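Local coordinates for beta-lactamase (Burkholderia cenocepacia, PDB 5E2G), which probably hydrolyses beta-lactams to substituted beta-amino acids, acting as a class C beta-lactamase, at residues D4-T9 with Y37-G42; D8-Q13 with Y352-S357; M26-V31 with I332-L337; K19-P24 with N341-E346. All coordinates share one frame; numbering follows the deposited sequence.

Overall arrangement
The four contacts show how the two ends of one chain are closed onto a single antiparallel sheet. Contact 3 joins strands 25-32 and 332-338 within the sheet. Contact 1, whose centre is about 9 Å from that of contact 3, lays helix 3-21 on an outermost strand, 35-42. Contacts 2 and 4, with centres about 16 Å apart, pair the same helix with helix 344-357 at two places along its length. Contact 2 packs directly on contact 3, where Ile354 and Val10 meet Ile28, Ile30 and Ile334. The probable active site, suggested by a Ser62-Lys65, Tyr148 and Lys313 pattern, involves the same sheet: Lys313 lies on strand 309-316, two strands beyond 332-338.

Contact 1 (D4-T9 with Y37-G42); sequences DDLRDT and YVFDYG
Arg7 of the N-terminal helix lies along Phe39 and reaches Tyr41 on strand 35-42. Its aliphatic part rests on Phe39: Arg7 CG is 3.4 Å from Phe39 CD1, and Arg7 CA stands over the ring face as a CH-pi contact. At the far end, Arg7 NH1 donates to Asp40 O (3.1 Å, N-H...O angle 157°) and also sits above one face of the Tyr41 ring. The resulting cation-pi contact is off-centre, with Arg7 CZ 4.6 Å from the centroid of the Tyr41 ring and the two planes 32° apart. Leu6 adds an apolar flank. Its CG, opposite the backbone N (chi1 -179°), carries CD2 over the Tyr37 face, 3.4 Å from Tyr37 CD2, while Leu6 CG lies 3.7 Å from Phe39 CZ. Further out, a water links Arg7 NH2 to Asp40 N, and Tyr41 OH is hydrogen-bonded to Thr11 OG1, which also bonds Arg7 O. On this edge strand Phe39 and Tyr41 bond to strand 25-32, while Asp40 N and O are met by Arg7, one through water and one directly. Asp40 OD2 remains 7.0 Å from Arg7 NH2, so a carbonyl and an aromatic face, rather than an ion pair, probably steady the charge.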
loop_
_atom_site.group_PDB
_atom_site.type_symbol
_atom_site.label_atom_id
_atom_site.label_comp_id
_atom_site.label_asym_id
_atom_site.label_seq_id
_atom_site.Cartn_x
_atom_site.Cartn_y
_atom_site.Cartn_z
ATOM N N ASP A 4 -6.272 0.680 28.090
ATOM C CA ASP A 4 -5.922 1.959 28.697
ATOM C C ASP A 4 -4.449 2.278 28.485
ATOM O O ASP A 4 -4.100 3.319 27.918
ATOM C CB ASP A 4 -6.251 1.936 30.190
ATOM C CG ASP A 4 -7.730 1.986 30.459
ATOM O OD1 ASP A 4 -8.511 1.601 29.564
ATOM O OD2 ASP A 4 -8.112 2.411 31.567
ATOM N N ASP A 5 -3.566 1.388 28.950
ATOM C CA ASP A 5 -2.137 1.588 28.743
ATOM C C ASP A 5 -1.811 1.701 27.264
ATOM O O ASP A 5 -1.006 2.547 26.855
ATOM C CB ASP A 5 -1.349 0.439 29.370
ATOM C CG ASP A 5 -1.410 0.454 30.873
ATOM O OD1 ASP A 5 -0.606 1.190 31.485
ATOM O OD2 ASP A 5 -2.263 -0.264 31.437
ATOM N N LEU A 6 -2.438 0.854 26.446
ATOM C CA LEU A 6 -2.173 0.885 25.017
ATOM C C LEU A 6 -2.602 2.210 24.407
ATOM O O LEU A 6 -1.854 2.814 23.630
ATOM C CB LEU A 6 -2.879 -0.282 24.341
ATOM C CG LEU A 6 -2.646 -0.369 22.838
ATOM C CD1 LEU A 6 -1.161 -0.244 22.518
ATOM C CD2 LEU A 6 -3.212 -1.673 22.311
ATOM N N ARG A 7 -3.795 2.693 24.757
ATOM C CA ARG A 7 -4.248 3.954 24.187
ATOM C C ARG A 7 -3.347 5.100 24.626
ATOM O O ARG A 7 -3.021 5.979 23.820
ATOM C CB ARG A 7 -5.707 4.235 24.563
ATOM C CG ARG A 7 -6.387 5.181 23.577
ATOM C CD ARG A 7 -7.733 5.734 24.040
ATOM N NE ARG A 7 -8.004 7.023 23.393
ATOM C CZ ARG A 7 -8.700 7.181 22.268
ATOM N NH1 ARG A 7 -8.876 8.396 21.758
ATOM N NH2 ARG A 7 -9.235 6.128 21.661
ATOM N N ASP A 8 -2.919 5.096 25.892
ATOM C CA ASP A 8 -2.012 6.138 26.360
ATOM C C ASP A 8 -0.724 6.133 25.559
ATOM O O ASP A 8 -0.209 7.195 25.194
ATOM C CB ASP A 8 -1.704 5.957 27.845
ATOM C CG ASP A 8 -2.947 5.965 28.707
ATOM O OD1 ASP A 8 -4.029 6.343 28.198
ATOM O OD2 ASP A 8 -2.841 5.590 29.896
ATOM N N THR A 9 -0.192 4.943 25.273
ATOM C CA THR A 9 1.032 4.846 24.485
ATOM C C THR A 9 0.846 5.476 23.110
ATOM O O THR A 9 1.707 6.230 22.637
ATOM C CB THR A 9 1.457 3.385 24.347
ATOM O OG1 THR A 9 1.624 2.805 25.644
ATOM C CG2 THR A 9 2.761 3.293 23.578
ATOM N N TYR A 37 -6.849 -3.514 17.965
ATOM C CA TYR A 37 -7.410 -2.350 18.640
ATOM C C TYR A 37 -7.450 -1.204 17.646
ATOM O O TYR A 37 -6.536 -1.057 16.833
ATOM C CB TYR A 37 -6.580 -1.903 19.852
ATOM C CG TYR A 37 -6.345 -2.959 20.905
ATOM C CD1 TYR A 37 -7.177 -3.054 22.012
ATOM C CD2 TYR A 37 -5.292 -3.856 20.793
ATOM C CE1 TYR A 37 -6.970 -4.017 22.976
ATOM C CE2 TYR A 37 -5.076 -4.818 21.751
ATOM C CZ TYR A 37 -5.918 -4.895 22.841
ATOM O OH TYR A 37 -5.710 -5.855 23.803
ATOM N N VAL A 38 -8.492 -0.386 17.715
ATOM C CA VAL A 38 -8.569 0.817 16.898
ATOM C C VAL A 38 -8.852 1.998 17.810
ATOM O O VAL A 38 -9.779 1.951 18.623
ATOM C CB VAL A 38 -9.630 0.716 15.790
ATOM C CG1 VAL A 38 -9.742 2.041 15.046
ATOM C CG2 VAL A 38 -9.268 -0.404 14.827
ATOM N N PHE A 39 -8.047 3.047 17.674
ATOM C CA PHE A 39 -8.142 4.248 18.491
ATOM C C PHE A 39 -8.384 5.439 17.576
ATOM O O PHE A 39 -7.545 5.741 16.719
ATOM C CB PHE A 39 -6.866 4.445 19.309
ATOM C CG PHE A 39 -6.498 3.255 20.143
ATOM C CD1 PHE A 39 -7.299 2.866 21.208
ATOM C CD2 PHE A 39 -5.364 2.519 19.859
ATOM C CE1 PHE A 39 -6.972 1.773 21.976
ATOM C CE2 PHE A 39 -5.028 1.427 20.626
ATOM C CZ PHE A 39 -5.836 1.051 21.685
ATOM N N ASP A 40 -9.521 6.111 17.755
ATOM C CA ASP A 40 -9.915 7.219 16.897
ATOM C C ASP A 40 -9.603 8.545 17.575
ATOM O O ASP A 40 -9.717 8.672 18.797
ATOM C CB ASP A 40 -11.406 7.144 16.546
ATOM C CG ASP A 40 -11.739 5.977 15.608
ATOM O OD1 ASP A 40 -10.887 5.603 14.773
ATOM O OD2 ASP A 40 -12.856 5.429 15.713
ATOM N N TYR A 41 -9.208 9.533 16.775
ATOM C CA TYR A 41 -8.854 10.851 17.286
ATOM C C TYR A 41 -9.434 11.941 16.398
ATOM O O TYR A 41 -9.399 11.837 15.170
ATOM C CB TYR A 41 -7.334 11.032 17.374
ATOM C CG TYR A 41 -6.648 10.052 18.294
ATOM C CD1 TYR A 41 -6.269 8.795 17.842
ATOM C CD2 TYR A 41 -6.373 10.384 19.611
ATOM C CE1 TYR A 41 -5.641 7.894 18.679
ATOM C CE2 TYR A 41 -5.751 9.496 20.452
ATOM C CZ TYR A 41 -5.386 8.251 19.984
ATOM O OH TYR A 41 -4.763 7.364 20.834
ATOM N N GLY A 42 -9.956 12.993 17.015
ATOM C CA GLY A 42 -10.300 14.170 16.245
ATOM C C GLY A 42 -11.530 13.981 15.369
ATOM O O GLY A 42 -12.455 13.238 15.703
HETATM O O HOH W 1 -11.576 5.602 19.736
#

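Contact 2 (D8-Q13 with Y352-S357); sequences DTVTRQ and YRILGS
Gln13 turns its amide toward Arg353 with CG anti to the carbonyl carbon (chi1 -55°) and the chain bent at chi2 (-65°), whereas Arg353 extends its chain from CG to NE to meet it. They join the N- and C-terminal helices of the beta-lactamase fold, an antiparallel pair lying on one face of the main sheet, whose short segments run at 163° with axes 9.6 Å apart. Side chains of Gln13 and Arg353 cross at about a right angle. Gln13 OE1 comes to the guanidinium edge, where Arg353 NH1 gives it a weak hydrogen bond of 3.3 Å, and the same oxygen lies 3.2 Å from Arg353 CD. Below this polar crossing, the Gln13 stem slides past Ile354 in the opposite direction, with Gln13 CG 3.5 Å from Ile354 CG1. Ile354 and Val10 are the buried members: Val10 CG2 and Ile354 CG2 approach to 4.3 Å, and both residues continue onto Ile30 of the sheet beneath. At the other end, Thr9 turns its hydroxyl back to Asp5 O and offers its methyl across the interface. Ser357 OG, which donates to Arg353 O at 3.0 Å, is met there by Thr9 CG2 at 3.3 Å.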
loop_
_atom_site.group_PDB
_atom_site.type_symbol
_atom_site.label_atom_id
_atom_site.label_comp_id
_atom_site.label_asym_id
_atom_site.label_seq_id
_atom_site.Cartn_x
_atom_site.Cartn_y
_atom_site.Cartn_z
ATOM N N ASP A 8 -2.919 5.096 25.892
ATOM C CA ASP A 8 -2.012 6.138 26.360
ATOM C C ASP A 8 -0.724 6.133 25.559
ATOM O O ASP A 8 -0.209 7.195 25.194
ATOM C CB ASP A 8 -1.704 5.957 27.845
ATOM C CG ASP A 8 -2.947 5.965 28.707
ATOM O OD1 ASP A 8 -4.029 6.343 28.198
ATOM O OD2 ASP A 8 -2.841 5.590 29.896
ATOM N N THR A 9 -0.192 4.943 25.273
ATOM C CA THR A 9 1.032 4.846 24.485
ATOM C C THR A 9 0.846 5.476 23.110
ATOM O O THR A 9 1.707 6.230 22.637
ATOM C CB THR A 9 1.457 3.385 24.347
ATOM O OG1 THR A 9 1.624 2.805 25.644
ATOM C CG2 THR A 9 2.761 3.293 23.578
ATOM N N VAL A 10 -0.272 5.173 22.449
ATOM C CA VAL A 10 -0.535 5.761 21.140
ATOM C C VAL A 10 -0.711 7.266 21.270
ATOM O O VAL A 10 -0.073 8.050 20.554
ATOM C CB VAL A 10 -1.762 5.099 20.488
ATOM C CG1 VAL A 10 -2.237 5.910 19.300
ATOM C CG2 VAL A 10 -1.423 3.686 20.049
ATOM N N THR A 11 -1.555 7.688 22.213
ATOM C CA THR A 11 -1.897 9.100 22.347
ATOM C C THR A 11 -0.655 9.962 22.513
ATOM O O THR A 11 -0.561 11.044 21.922
ATOM C CB THR A 11 -2.843 9.299 23.531
ATOM O OG1 THR A 11 -4.006 8.479 23.359
ATOM C CG2 THR A 11 -3.265 10.751 23.634
ATOM N N ARG A 12 0.317 9.493 23.300
ATOM C CA ARG A 12 1.524 10.276 23.531
ATOM C C ARG A 12 2.304 10.527 22.249
ATOM O O ARG A 12 3.101 11.470 22.198
ATOM C CB ARG A 12 2.413 9.586 24.566
ATOM C CG ARG A 12 1.765 9.463 25.930
ATOM C CD ARG A 12 2.774 9.103 27.013
ATOM N NE ARG A 12 2.297 7.998 27.842
ATOM C CZ ARG A 12 2.654 6.728 27.666
ATOM N NH1 ARG A 12 3.502 6.401 26.693
ATOM N NH2 ARG A 12 2.169 5.782 28.463
ATOM N N GLN A 13 2.092 9.716 21.211
ATOM C CA GLN A 13 2.708 9.978 19.915
ATOM C C GLN A 13 1.793 10.774 18.993
ATOM O O GLN A 13 2.242 11.712 18.324
ATOM C CB GLN A 13 3.089 8.660 19.236
ATOM C CG GLN A 13 3.977 7.767 20.059
ATOM C CD GLN A 13 5.329 8.384 20.315
ATOM O OE1 GLN A 13 5.923 9.003 19.428
ATOM N NE2 GLN A 13 5.826 8.224 21.537
ATOM N N TYR A 352 7.675 3.398 15.091
ATOM C CA TYR A 352 8.824 2.753 15.715
ATOM C C TYR A 352 8.762 2.878 17.231
ATOM O O TYR A 352 9.025 1.912 17.954
ATOM C CB TYR A 352 10.113 3.364 15.168
ATOM C CG TYR A 352 11.394 2.610 15.481
ATOM C CD1 TYR A 352 11.753 1.482 14.758
ATOM C CD2 TYR A 352 12.261 3.056 16.470
ATOM C CE1 TYR A 352 12.929 0.804 15.021
ATOM C CE2 TYR A 352 13.444 2.384 16.744
ATOM C CZ TYR A 352 13.774 1.259 16.013
ATOM O OH TYR A 352 14.953 0.594 16.289
ATOM N N ARG A 353 8.402 4.058 17.733
ATOM C CA ARG A 353 8.261 4.230 19.174
ATOM C C ARG A 353 7.092 3.417 19.711
ATOM O O ARG A 353 7.232 2.698 20.706
ATOM C CB ARG A 353 8.081 5.708 19.509
ATOM C CG ARG A 353 9.225 6.575 19.037
ATOM C CD ARG A 353 8.999 8.025 19.410
ATOM N NE ARG A 353 9.987 8.925 18.812
ATOM C CZ ARG A 353 9.698 9.847 17.899
ATOM N NH1 ARG A 353 8.445 9.994 17.475
ATOM N NH2 ARG A 353 10.657 10.627 17.411
ATOM N N ILE A 354 5.931 3.514 19.059
ATOM C CA ILE A 354 4.756 2.779 19.517
ATOM C C ILE A 354 5.033 1.283 19.515
ATOM O O ILE A 354 4.889 0.610 20.539
ATOM C CB ILE A 354 3.531 3.123 18.656
ATOM C CG1 ILE A 354 3.071 4.547 18.936
ATOM C CG2 ILE A 354 2.406 2.161 18.945
ATOM C CD1 ILE A 354 2.094 5.060 17.915
ATOM N N LEU A 355 5.445 0.741 18.366
ATOM C CA LEU A 355 5.703 -0.695 18.303
ATOM C C LEU A 355 6.821 -1.115 19.256
ATOM O O LEU A 355 6.782 -2.222 19.805
ATOM C CB LEU A 355 6.028 -1.114 16.872
ATOM C CG LEU A 355 4.826 -1.114 15.930
ATOM C CD1 LEU A 355 5.149 -1.894 14.671
ATOM C CD2 LEU A 355 3.583 -1.670 16.618
ATOM N N GLY A 356 7.809 -0.247 19.479
ATOM C CA GLY A 356 8.833 -0.524 20.471
ATOM C C GLY A 356 8.301 -0.613 21.884
ATOM O O GLY A 356 8.971 -1.180 22.750
ATOM N N SER A 357 7.109 -0.067 22.138
ATOM C CA SER A 357 6.501 -0.172 23.463
ATOM C C SER A 357 5.947 -1.566 23.725
ATOM O O SER A 357 5.839 -1.983 24.885
ATOM C CB SER A 357 5.380 0.855 23.616
ATOM O OG SER A 357 5.819 2.150 23.244
#

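Contact 3 (M26-V31 with I332-L337); sequences MAIGIV and IGIVML
Met26 and Met336, both selenomethionines, lie side by side and point the same way, each chain bent at its last torsion, so that Met26 CE and Met336 CE meet at 4.0 Å. On the same face, Ile30 inclines over Ile334 and brings its CD1 to 3.7 Å from Ile334 CG1. That branch of Ile334 is directed away from the backbone N (chi1 -173°), which also sets CG1 4.3 Å from Ile28 CG2. This apolar row is covered by two helices: Val10 and Ile14 of helix 3-21 rest on Ile28, and Ile354 of helix 344-357 touches both Ile30 and Ile334. The other face carries Ala27, Val31, Val335 and Leu337, with Gly29 opposite Val335 and Gly333 opposite Val31; there helix 226-235 packs on Ala27, Val31 and Val335. Three antiparallel hydrogen-bonded pairs supply six bonds, including Val335 N to Gly29 O at 2.8 Å and Gly333 N to Val31 O at 3.2 Å. CA-H groups add contacts to the same carbonyls, as from Ile28 CA to Val335 O at 3.3 Å. Strands about 300 residues apart are thus joined by mutually satisfied peptide groups, and apolar side chains line both faces, with glycine at two positions of one.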
loop_
_atom_site.group_PDB
_atom_site.type_symbol
_atom_site.label_atom_id
_atom_site.label_comp_id
_atom_site.label_asym_id
_atom_site.label_seq_id
_atom_site.Cartn_x
_atom_site.Cartn_y
_atom_site.Cartn_z
HETATM N N MSE A 26 -7.315 11.304 13.068
HETATM C CA MSE A 26 -6.534 10.114 12.775
HETATM C C MSE A 26 -7.241 8.884 13.307
HETATM O O MSE A 26 -7.937 8.943 14.306
HETATM C CB MSE A 26 -5.133 10.188 13.388
HETATM C CG MSE A 26 -4.273 11.301 12.870
HETATM SE SE MSE A 26 -2.440 10.996 13.372
HETATM C CE MSE A 26 -2.083 9.395 12.307
ATOM N N ALA A 27 -7.046 7.759 12.640
ATOM C CA ALA A 27 -7.477 6.469 13.146
ATOM C C ALA A 27 -6.254 5.570 13.212
ATOM O O ALA A 27 -5.494 5.481 12.242
ATOM C CB ALA A 27 -8.565 5.856 12.265
ATOM N N ILE A 28 -6.050 4.940 14.366
ATOM C CA ILE A 28 -4.865 4.133 14.635
ATOM C C ILE A 28 -5.319 2.712 14.914
ATOM O O ILE A 28 -6.135 2.487 15.815
ATOM C CB ILE A 28 -4.060 4.672 15.828
ATOM C CG1 ILE A 28 -3.946 6.205 15.781
ATOM C CG2 ILE A 28 -2.710 3.981 15.897
ATOM C CD1 ILE A 28 -3.174 6.752 14.608
ATOM N N GLY A 29 -4.786 1.759 14.165
ATOM C CA GLY A 29 -5.025 0.344 14.402
ATOM C C GLY A 29 -3.763 -0.295 14.953
ATOM O O GLY A 29 -2.666 -0.042 14.453
ATOM N N ILE A 30 -3.928 -1.122 15.988
ATOM C CA ILE A 30 -2.825 -1.813 16.650
ATOM C C ILE A 30 -3.163 -3.294 16.764
ATOM O O ILE A 30 -4.250 -3.654 17.223
ATOM C CB ILE A 30 -2.539 -1.234 18.052
ATOM C CG1 ILE A 30 -1.959 0.181 17.969
ATOM C CG2 ILE A 30 -1.616 -2.155 18.834
ATOM C CD1 ILE A 30 -0.604 0.257 17.343
ATOM N N VAL A 31 -2.231 -4.147 16.355
ATOM C CA VAL A 31 -2.236 -5.564 16.701
ATOM C C VAL A 31 -1.198 -5.755 17.795
ATOM O O VAL A 31 -0.005 -5.518 17.580
ATOM C CB VAL A 31 -1.920 -6.454 15.488
ATOM C CG1 VAL A 31 -1.761 -7.898 15.919
ATOM C CG2 VAL A 31 -2.992 -6.340 14.445
ATOM N N ILE A 332 2.921 -8.273 15.930
ATOM C CA ILE A 332 2.510 -6.903 16.210
ATOM C C ILE A 332 2.435 -6.112 14.903
ATOM O O ILE A 332 3.038 -6.479 13.892
ATOM C CB ILE A 332 3.462 -6.218 17.217
ATOM C CG1 ILE A 332 4.895 -6.187 16.679
ATOM C CG2 ILE A 332 3.418 -6.945 18.558
ATOM C CD1 ILE A 332 5.917 -5.748 17.688
ATOM N N GLY A 333 1.662 -5.028 14.921
ATOM C CA GLY A 333 1.574 -4.162 13.756
ATOM C C GLY A 333 0.815 -2.890 14.058
ATOM O O GLY A 333 0.087 -2.805 15.049
ATOM N N ILE A 334 0.986 -1.900 13.176
ATOM C CA ILE A 334 0.340 -0.597 13.317
ATOM C C ILE A 334 -0.214 -0.152 11.969
ATOM O O ILE A 334 0.373 -0.427 10.917
ATOM C CB ILE A 334 1.302 0.476 13.881
ATOM C CG1 ILE A 334 0.557 1.781 14.172
ATOM C CG2 ILE A 334 2.424 0.760 12.915
ATOM C CD1 ILE A 334 1.357 2.787 14.994
ATOM N N VAL A 335 -1.352 0.539 12.015
ATOM C CA VAL A 335 -1.951 1.224 10.877
ATOM C C VAL A 335 -2.194 2.670 11.293
ATOM O O VAL A 335 -2.776 2.919 12.351
ATOM C CB VAL A 335 -3.267 0.541 10.449
ATOM C CG1 VAL A 335 -4.034 1.395 9.474
ATOM C CG2 VAL A 335 -2.972 -0.822 9.867
HETATM N N MSE A 336 -1.730 3.619 10.488
HETATM C CA MSE A 336 -1.950 5.021 10.803
HETATM C C MSE A 336 -2.631 5.732 9.653
HETATM O O MSE A 336 -2.085 5.796 8.561
HETATM C CB MSE A 336 -0.633 5.719 11.128
HETATM C CG MSE A 336 0.142 5.092 12.271
HETATM SE SE MSE A 336 1.964 5.813 12.452
HETATM C CE MSE A 336 1.545 7.711 12.342
ATOM N N LEU A 337 -3.818 6.277 9.892
ATOM C CA LEU A 337 -4.572 6.983 8.866
ATOM C C LEU A 337 -4.851 8.391 9.354
ATOM O O LEU A 337 -5.348 8.571 10.465
ATOM C CB LEU A 337 -5.889 6.276 8.537
ATOM C CG LEU A 337 -5.873 4.754 8.449
ATOM C CD1 LEU A 337 -7.251 4.246 8.118
ATOM C CD2 LEU A 337 -4.904 4.308 7.409
#

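Contact 4 (K19-P24 with N341-E346); sequences KQYAIP and NVPIEE
Ala22, with positive phi (56°), closes the end of helix 3-21 in a Schellman motif, and Tyr21 CA comes to 6.5 Å from Val342 CA, just ahead of Pro343 at the N-cap of helix 344-357. The end of one terminal helix of the beta-lactamase fold therefore meets the start of the other. Tyr21 carries most of the meeting. Pro343 CD stands over the centre of its ring, 3.5 Å from the centroid and 12° off the normal, a CH-pi contact in which the two side chains come from opposite directions. Gln20 CB lies over the other face of the ring, toward the rim, so the aromatic plane is held between Pro343 and Gln20, its own neighbour in sequence. At the far end of the ring, Glu346 crosses at about a right angle, its CG 3.6 Å from Tyr21 OH, while its OE2 forms a salt bridge with Lys349. Asn341 likewise turns its amide outside this contact, to Lys203 and Gly318. A water between the two segments lies 2.7 Å from Tyr21 O. Deeper in, Ile23 and Val342 are buried and cross at about a right angle; Ile23 CD1 ends 3.6 Å from Val342 CG2 and 3.6 Å from Asn341 N.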
loop_
_atom_site.group_PDB
_atom_site.type_symbol
_atom_site.label_atom_id
_atom_site.label_comp_id
_atom_site.label_asym_id
_atom_site.label_seq_id
_atom_site.Cartn_x
_atom_site.Cartn_y
_atom_site.Cartn_z
ATOM N N LYS A 19 -1.098 17.762 16.555
ATOM C CA LYS A 19 -0.904 19.137 16.989
ATOM C C LYS A 19 0.017 19.882 16.030
ATOM O O LYS A 19 -0.365 20.897 15.438
ATOM C CB LYS A 19 -0.343 19.150 18.412
ATOM C CG LYS A 19 -0.367 20.499 19.102
ATOM C CD LYS A 19 0.250 20.380 20.481
ATOM C CE LYS A 19 0.116 21.670 21.278
ATOM N NZ LYS A 19 0.818 22.817 20.640
ATOM N N GLN A 20 1.232 19.369 15.844
ATOM C CA GLN A 20 2.226 20.107 15.074
ATOM C C GLN A 20 1.844 20.235 13.609
ATOM O O GLN A 20 2.195 21.230 12.966
ATOM C CB GLN A 20 3.588 19.438 15.174
ATOM C CG GLN A 20 4.677 20.308 14.612
ATOM C CD GLN A 20 5.865 19.514 14.174
ATOM O OE1 GLN A 20 5.990 18.339 14.513
ATOM N NE2 GLN A 20 6.751 20.143 13.408
ATOM N N TYR A 21 1.148 19.247 13.061
ATOM C CA TYR A 21 0.803 19.247 11.650
ATOM C C TYR A 21 -0.658 19.566 11.406
ATOM O O TYR A 21 -1.088 19.577 10.249
ATOM C CB TYR A 21 1.189 17.908 11.024
ATOM C CG TYR A 21 2.682 17.728 11.100
ATOM C CD1 TYR A 21 3.523 18.536 10.353
ATOM C CD2 TYR A 21 3.253 16.802 11.959
ATOM C CE1 TYR A 21 4.876 18.414 10.434
ATOM C CE2 TYR A 21 4.612 16.668 12.045
ATOM C CZ TYR A 21 5.423 17.475 11.279
ATOM O OH TYR A 21 6.791 17.349 11.354
ATOM N N ALA A 22 -1.417 19.862 12.461
ATOM C CA ALA A 22 -2.802 20.301 12.335
ATOM C C ALA A 22 -3.618 19.280 11.552
ATOM O O ALA A 22 -4.281 19.603 10.567
ATOM C CB ALA A 22 -2.886 21.688 11.690
ATOM N N ILE A 23 -3.537 18.028 11.979
ATOM C CA ILE A 23 -4.340 16.952 11.408
ATOM C C ILE A 23 -5.684 16.951 12.129
ATOM O O ILE A 23 -5.711 16.760 13.356
ATOM C CB ILE A 23 -3.649 15.592 11.541
ATOM C CG1 ILE A 23 -2.214 15.680 11.022
ATOM C CG2 ILE A 23 -4.417 14.545 10.772
ATOM C CD1 ILE A 23 -2.122 16.167 9.603
ATOM N N PRO A 24 -6.799 17.191 11.430
ATOM C CA PRO A 24 -8.105 17.160 12.112
ATOM C C PRO A 24 -8.405 15.827 12.768
ATOM O O PRO A 24 -8.992 15.798 13.857
ATOM C CB PRO A 24 -9.096 17.474 10.981
ATOM C CG PRO A 24 -8.291 18.267 9.999
ATOM C CD PRO A 24 -6.905 17.682 10.045
ATOM N N ASN A 341 -1.712 16.132 5.998
ATOM C CA ASN A 341 -0.367 15.844 5.504
ATOM C C ASN A 341 0.581 15.665 6.683
ATOM O O ASN A 341 0.818 16.609 7.445
ATOM C CB ASN A 341 0.112 16.960 4.577
ATOM C CG ASN A 341 -0.457 16.843 3.169
ATOM O OD1 ASN A 341 0.291 16.705 2.199
ATOM N ND2 ASN A 341 -1.779 16.890 3.053
ATOM N N VAL A 342 1.108 14.456 6.839
ATOM C CA VAL A 342 2.056 14.124 7.895
ATOM C C VAL A 342 3.353 13.697 7.228
ATOM O O VAL A 342 3.330 12.818 6.362
ATOM C CB VAL A 342 1.543 13.004 8.820
ATOM C CG1 VAL A 342 2.573 12.705 9.906
ATOM C CG2 VAL A 342 0.209 13.374 9.426
ATOM N N PRO A 343 4.497 14.288 7.582
ATOM C CA PRO A 343 5.755 13.875 6.964
ATOM C C PRO A 343 5.991 12.393 7.174
ATOM O O PRO A 343 5.773 11.859 8.264
ATOM C CB PRO A 343 6.801 14.724 7.685
ATOM C CG PRO A 343 6.045 15.918 8.129
ATOM C CD PRO A 343 4.693 15.411 8.509
ATOM N N ILE A 344 6.425 11.733 6.101
ATOM C CA ILE A 344 6.622 10.287 6.120
ATOM C C ILE A 344 7.492 9.869 7.296
ATOM O O ILE A 344 7.152 8.943 8.039
ATOM C CB ILE A 344 7.219 9.821 4.784
ATOM C CG1 ILE A 344 6.105 9.748 3.744
ATOM C CG2 ILE A 344 7.930 8.495 4.959
ATOM C CD1 ILE A 344 6.595 9.636 2.349
ATOM N N GLU A 345 8.622 10.548 7.492
ATOM C CA GLU A 345 9.522 10.138 8.563
ATOM C C GLU A 345 8.878 10.305 9.938
ATOM O O GLU A 345 9.227 9.581 10.875
ATOM C CB GLU A 345 10.837 10.914 8.475
ATOM C CG GLU A 345 11.521 10.871 7.093
ATOM C CD GLU A 345 12.303 9.584 6.824
ATOM O OE1 GLU A 345 11.962 8.533 7.408
ATOM O OE2 GLU A 345 13.262 9.629 6.018
ATOM N N GLU A 346 7.930 11.232 10.082
ATOM C CA GLU A 346 7.239 11.360 11.361
ATOM C C GLU A 346 6.246 10.225 11.590
ATOM O O GLU A 346 6.033 9.812 12.736
ATOM C CB GLU A 346 6.536 12.716 11.454
ATOM C CG GLU A 346 7.481 13.878 11.665
ATOM C CD GLU A 346 8.285 13.746 12.945
ATOM O OE1 GLU A 346 7.756 13.219 13.944
ATOM O OE2 GLU A 346 9.462 14.158 12.950
HETATM O O HOH W 2 0.118 19.670 7.811
#